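Local coordinates for protein carbonic anhydrase (Coccomyxa sp. PA, PDB 3UCO) that probably catalyses the reversible hydration of carbon dioxide to hydrogencarbonate, as a beta-class carbonic anhydrase with one zinc ion per subunit, at residues G36-E41 with D91-K96; G72-N77 with E155-A160. All blocks are in the same frame, centred on the assembly; numbering follows the deposited sequence.

Interaction 1 of 2, residues G36-E41 with D91-K96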
loop_
_atom_site.group_PDB
_atom_site.type_symbol
_atom_site.label_atom_id
_atom_site.label_comp_id
_atom_site.label_asym_id
_atom_site.label_seq_id
_atom_site.Cartn_x
_atom_site.Cartn_y
_atom_site.Cartn_z
ATOM N N GLY A 36 18.099 25.644 8.069
ATOM C CA GLY A 36 17.923 24.873 9.307
ATOM C C GLY A 36 16.456 24.644 9.599
ATOM O O GLY A 36 16.123 24.014 10.572
ATOM N N SER A 37 15.548 25.107 8.754
ATOM C CA SER A 37 14.151 24.726 8.937
ATOM C C SER A 37 13.357 25.166 7.696
ATOM O O SER A 37 13.934 25.791 6.808
ATOM C CB SER A 37 13.544 25.421 10.177
ATOM O OG SER A 37 13.770 26.815 9.992
ATOM N N GLN A 38 12.044 24.870 7.701
ATOM C CA GLN A 38 11.097 25.278 6.675
ATOM C C GLN A 38 9.772 25.607 7.344
ATOM O O GLN A 38 9.430 25.082 8.404
ATOM C CB GLN A 38 10.866 24.157 5.653
ATOM C CG GLN A 38 10.384 22.859 6.303
ATOM C CD GLN A 38 10.086 21.749 5.311
ATOM O OE1 GLN A 38 9.689 21.997 4.171
ATOM N NE2 GLN A 38 10.302 20.509 5.741
ATOM N N ALA A 39 9.030 26.477 6.696
ATOM C CA ALA A 39 7.723 26.914 7.157
ATOM C C ALA A 39 6.935 27.243 5.863
ATOM O O ALA A 39 6.555 28.395 5.626
ATOM C CB ALA A 39 7.864 28.152 8.102
ATOM N N PRO A 40 6.728 26.230 4.988
ATOM C CA PRO A 40 5.915 26.539 3.830
ATOM C C PRO A 40 4.444 26.805 4.244
ATOM O O PRO A 40 3.970 26.333 5.273
ATOM C CB PRO A 40 6.023 25.250 3.006
ATOM C CG PRO A 40 6.111 24.175 4.063
ATOM C CD PRO A 40 7.019 24.777 5.092
ATOM N N GLU A 41 3.729 27.538 3.415
ATOM C CA GLU A 41 2.301 27.750 3.635
ATOM C C GLU A 41 1.396 26.925 2.737
ATOM O O GLU A 41 0.200 26.806 3.035
ATOM C CB GLU A 41 1.992 29.230 3.459
ATOM C CG GLU A 41 2.878 30.068 4.397
ATOM C CD GLU A 41 2.200 31.320 4.895
ATOM O OE1 GLU A 41 2.365 31.627 6.116
ATOM O OE2 GLU A 41 1.499 31.976 4.065
ATOM N N ASP A 91 -0.371 18.515 10.171
ATOM C CA ASP A 91 -0.154 18.336 11.632
ATOM C C ASP A 91 1.195 18.838 12.180
ATOM O O ASP A 91 1.251 19.321 13.318
ATOM C CB ASP A 91 -0.295 16.885 12.031
ATOM C CG ASP A 91 -1.705 16.393 11.919
ATOM O OD1 ASP A 91 -2.609 17.119 11.408
ATOM O OD2 ASP A 91 -1.939 15.270 12.364
ATOM N N HIS A 92 2.292 18.727 11.430
ATOM C CA HIS A 92 3.582 19.211 11.949
ATOM C C HIS A 92 3.930 20.627 11.427
ATOM O O HIS A 92 4.198 21.489 12.222
ATOM C CB HIS A 92 4.714 18.193 11.747
ATOM C CG HIS A 92 4.506 16.882 12.464
ATOM N ND1 HIS A 92 5.360 16.423 13.457
ATOM C CD2 HIS A 92 3.556 15.914 12.314
ATOM C CE1 HIS A 92 4.932 15.243 13.896
ATOM N NE2 HIS A 92 3.832 14.917 13.226
ATOM N N LEU A 93 3.906 20.891 10.123
ATOM C CA LEU A 93 4.359 22.177 9.623
ATOM C C LEU A 93 3.254 23.250 9.678
ATOM O O LEU A 93 3.506 24.426 9.482
ATOM C CB LEU A 93 4.909 22.057 8.200
ATOM C CG LEU A 93 6.117 21.142 8.034
ATOM C CD1 LEU A 93 6.390 21.055 6.587
ATOM C CD2 LEU A 93 7.335 21.629 8.793
ATOM N N LYS A 94 2.033 22.825 9.949
ATOM C CA LYS A 94 0.851 23.709 9.986
ATOM C C LYS A 94 0.752 24.566 8.736
ATOM O O LYS A 94 0.759 25.797 8.820
ATOM C CB LYS A 94 0.756 24.558 11.289
ATOM C CG LYS A 94 0.599 23.755 12.593
ATOM C CD LYS A 94 1.142 24.609 13.771
ATOM C CE LYS A 94 1.798 23.811 14.960
ATOM N NZ LYS A 94 0.902 22.701 15.424
ATOM N N ILE A 95 0.637 23.921 7.576
ATOM C CA ILE A 95 0.423 24.658 6.315
ATOM C C ILE A 95 -1.009 25.199 6.335
ATOM O O ILE A 95 -1.811 24.883 7.228
ATOM C CB ILE A 95 0.708 23.808 5.038
ATOM C CG1 ILE A 95 -0.032 22.465 5.090
ATOM C CG2 ILE A 95 2.158 23.552 4.871
ATOM C CD1 ILE A 95 -1.178 22.401 4.188
ATOM N N LYS A 96 -1.314 26.050 5.379
ATOM C CA LYS A 96 -2.608 26.767 5.380
ATOM C C LYS A 96 -3.411 26.456 4.140
ATOM O O LYS A 96 -4.599 26.525 4.185
ATOM C CB LYS A 96 -2.374 28.298 5.466
ATOM C CG LYS A 96 -2.087 28.798 6.889
ATOM C CD LYS A 96 -1.579 30.230 6.857
ATOM C CE LYS A 96 -0.851 30.588 8.169
ATOM N NZ LYS A 96 -0.957 32.062 8.399
#
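Lys-96 N donates a hydrogen bond to Glu-41 O, 2.9 Å long and nearly straight (165°). The donor comes in tilted 32° from the carbonyl plane. Beyond it the Glu-41 and Lys-96 side chains lie side by side and point the same way. OE1 of Glu-41 is 4.1 Å from NZ of Lys-96, too far for a salt bridge. Ile-95 packs on the backbone, with its CG2 3.3 Å from Pro-40 O. Leu-93 CD1 meets the Pro-40 ring at CG, 4.0 Å away, and the end of Gln-38 at CD, also 4.0 Å. CG of Gln-38 lies between the backbone N and the carbonyl carbon (chi1 57°), and the extended chain brings the amide against Leu-93 CD1. Gln-38 crosses Leu-93 at about a right angle, and its OE1 bonds Ser-50 OG of the second subunit. With an alanine at Gln-38, that serine would probably lose this partner, and part of Leu-93 would be uncovered. Lys-94, with positive phi, turns the chain out of helix 80-92. Strands 42-47 and 97-103 are neighbours in the sheet, and the contact joins the loop and the turn that lead into them. Phe-66 of strand 65-70 touches Gln-38, Pro-40 and Leu-93.

Interaction 2 of 2, residues G72-N77 with E155-A160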
loop_
_atom_site.group_PDB
_atom_site.type_symbol
_atom_site.label_atom_id
_atom_site.label_comp_id
_atom_site.label_asym_id
_atom_site.label_seq_id
_atom_site.Cartn_x
_atom_site.Cartn_y
_atom_site.Cartn_z
ATOM N N GLY A 72 -0.870 11.127 -12.082
ATOM C CA GLY A 72 -2.297 11.442 -12.189
ATOM C C GLY A 72 -2.800 12.224 -10.991
ATOM O O GLY A 72 -4.002 12.298 -10.774
ATOM N N ASN A 73 -1.890 12.823 -10.217
ATOM C CA ASN A 73 -2.284 13.619 -9.050
ATOM C C ASN A 73 -3.440 13.020 -8.201
ATOM O O ASN A 73 -4.467 13.715 -7.942
ATOM C CB ASN A 73 -2.605 15.085 -9.441
ATOM C CG ASN A 73 -3.534 15.189 -10.624
ATOM O OD1 ASN A 73 -3.062 15.228 -11.760
ATOM N ND2 ASN A 73 -4.849 15.276 -10.373
ATOM N N LEU A 74 -3.251 11.774 -7.751
ATOM C CA LEU A 74 -4.330 10.971 -7.088
ATOM C C LEU A 74 -4.133 11.077 -5.597
ATOM O O LEU A 74 -2.994 11.052 -5.161
ATOM C CB LEU A 74 -4.237 9.474 -7.466
ATOM C CG LEU A 74 -4.244 9.147 -8.974
ATOM C CD1 LEU A 74 -4.037 7.661 -9.136
ATOM C CD2 LEU A 74 -5.573 9.663 -9.757
ATOM N N VAL A 75 -5.237 11.194 -4.838
ATOM C CA VAL A 75 -5.220 11.289 -3.388
ATOM C C VAL A 75 -6.069 10.166 -2.856
ATOM O O VAL A 75 -7.229 10.061 -3.180
ATOM C CB VAL A 75 -5.801 12.669 -2.917
ATOM C CG1 VAL A 75 -5.940 12.755 -1.368
ATOM C CG2 VAL A 75 -4.901 13.850 -3.453
ATOM N N SER A 76 -5.515 9.262 -2.075
ATOM C CA SER A 76 -6.346 8.205 -1.545
ATOM C C SER A 76 -5.968 7.969 -0.059
ATOM O O SER A 76 -4.794 8.038 0.315
ATOM C CB SER A 76 -6.065 6.986 -2.362
ATOM O OG SER A 76 -6.412 5.850 -1.634
ATOM N N ASN A 77 -6.963 7.692 0.773
ATOM C CA ASN A 77 -6.744 7.331 2.180
ATOM C C ASN A 77 -5.823 6.169 2.377
ATOM O O ASN A 77 -5.246 6.067 3.444
ATOM C CB ASN A 77 -8.037 7.037 2.959
ATOM C CG ASN A 77 -8.990 8.244 3.017
ATOM O OD1 ASN A 77 -8.587 9.410 2.809
ATOM N ND2 ASN A 77 -10.260 7.973 3.266
ATOM N N GLU A 155 -10.627 17.135 -15.587
ATOM C CA GLU A 155 -11.301 18.048 -14.736
ATOM C C GLU A 155 -12.050 17.282 -13.692
ATOM O O GLU A 155 -12.157 17.708 -12.524
ATOM C CB GLU A 155 -12.260 18.880 -15.557
ATOM C CG GLU A 155 -11.566 20.005 -16.300
ATOM C CD GLU A 155 -12.404 20.562 -17.455
ATOM O OE1 GLU A 155 -11.842 21.146 -18.407
ATOM O OE2 GLU A 155 -13.630 20.394 -17.419
ATOM N N LEU A 156 -12.598 16.153 -14.122
ATOM C CA LEU A 156 -13.384 15.340 -13.216
ATOM C C LEU A 156 -12.458 14.768 -12.145
ATOM O O LEU A 156 -12.816 14.727 -10.956
ATOM C CB LEU A 156 -14.087 14.229 -13.979
ATOM C CG LEU A 156 -15.277 14.720 -14.822
ATOM C CD1 LEU A 156 -15.787 13.565 -15.630
ATOM C CD2 LEU A 156 -16.368 15.282 -13.980
ATOM N N ASN A 157 -11.273 14.329 -12.577
ATOM C CA ASN A 157 -10.315 13.816 -11.643
ATOM C C ASN A 157 -9.930 14.875 -10.593
ATOM O O ASN A 157 -9.877 14.576 -9.404
ATOM C CB ASN A 157 -9.080 13.366 -12.367
ATOM C CG ASN A 157 -8.158 12.592 -11.465
ATOM O OD1 ASN A 157 -8.623 11.770 -10.694
ATOM N ND2 ASN A 157 -6.839 12.855 -11.545
ATOM N N VAL A 158 -9.672 16.114 -11.042
ATOM C CA VAL A 158 -9.301 17.196 -10.132
ATOM C C VAL A 158 -10.387 17.395 -9.061
ATOM O O VAL A 158 -10.140 17.391 -7.827
ATOM C CB VAL A 158 -9.036 18.496 -10.891
ATOM C CG1 VAL A 158 -9.020 19.623 -9.924
ATOM C CG2 VAL A 158 -7.726 18.378 -11.650
ATOM N N GLU A 159 -11.610 17.467 -9.549
ATOM C CA GLU A 159 -12.735 17.569 -8.660
ATOM C C GLU A 159 -12.848 16.372 -7.672
ATOM O O GLU A 159 -13.171 16.578 -6.485
ATOM C CB GLU A 159 -14.032 17.794 -9.444
ATOM C CG GLU A 159 -15.182 18.045 -8.471
ATOM C CD GLU A 159 -16.534 18.228 -9.106
ATOM O OE1 GLU A 159 -16.652 18.109 -10.380
ATOM O OE2 GLU A 159 -17.469 18.470 -8.277
ATOM N N ALA A 160 -12.584 15.152 -8.154
ATOM C CA ALA A 160 -12.655 13.964 -7.305
ATOM C C ALA A 160 -11.579 14.009 -6.204
ATOM O O ALA A 160 -11.865 13.715 -5.029
ATOM C CB ALA A 160 -12.504 12.693 -8.132
#
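The loop that follows strand 65-70 passes beside the zinc site and is held there by Asn-157 of helix 146-167, which bonds Gly-72. The nearest atoms of Gly-72 lie about 5 Å from the zinc ion and about 4 Å from the side chain of the ligand Cys-106. The side chain of Asn-73 is about 4 Å, between nearest atoms, from that of Cys-47, another ligand. Asn-157 reaches from the helix toward this loop. Its ND2 donates a hydrogen bond to Gly-72 O, 3.0 Å long and bent, with 135° at the hydrogen. The acceptor lies almost in the amide plane of Asn-157. CG of Asn-157 stands opposite the backbone N (chi1 -169°), and this carries the amide out from the helix to the loop carbonyl. The other end of the amide is used too: OD1 accepts a bond from Gln-161 NE2, one turn further along the helix. Two bonds therefore fix how the buried amide is turned. Gln-161 also bonds Val-75 N through OE1, so it grips the same loop and positions Asn-157.

The Asn-73 amide makes no hydrogen bond to Asn-157. Its ND2 is 3.3 Å from ND2 of Asn-157, and both are donors. The two amide planes are 43° apart. Leu-74 brings CD2 to 3.8 Å from OD1 of Asn-157, and its side chain crosses the asparagine at about a right angle. Val-158 adds a looser touch, with CG2 4.4 Å from Asn-73 ND2.

Gly-72 has positive phi, and a side chain there would press on the preceding carbonyl oxygen. Asn-73 follows suit, and two successive positive phi values bend the loop here. Asn-73 touches the ligand Cys-47, and Asn-157 backs the loop from one layer further out, at a beta-class carbonic anhydrase zinc site with its two cysteine ligands.

In the fold
Interaction 2 is buried, and its centre lies about 7 Å from the centre of the chain. Interaction 1 is partly buried, and its centre lies about 18 Å from that of the chain. Their centres are 24 Å apart and they do not touch. The two share the strand 65-70 to helix 80-92 region: residues 72-77 lie in the loop before that helix, and residues 91-96 lie at its far end. Their chemistry follows their place. At the margin, a backbone bond and aliphatic packing are joined by opposite charges near solvent. Beside the zinc, one buried asparagine amide bonds a backbone carbonyl, and charged side chains take no part across the contact.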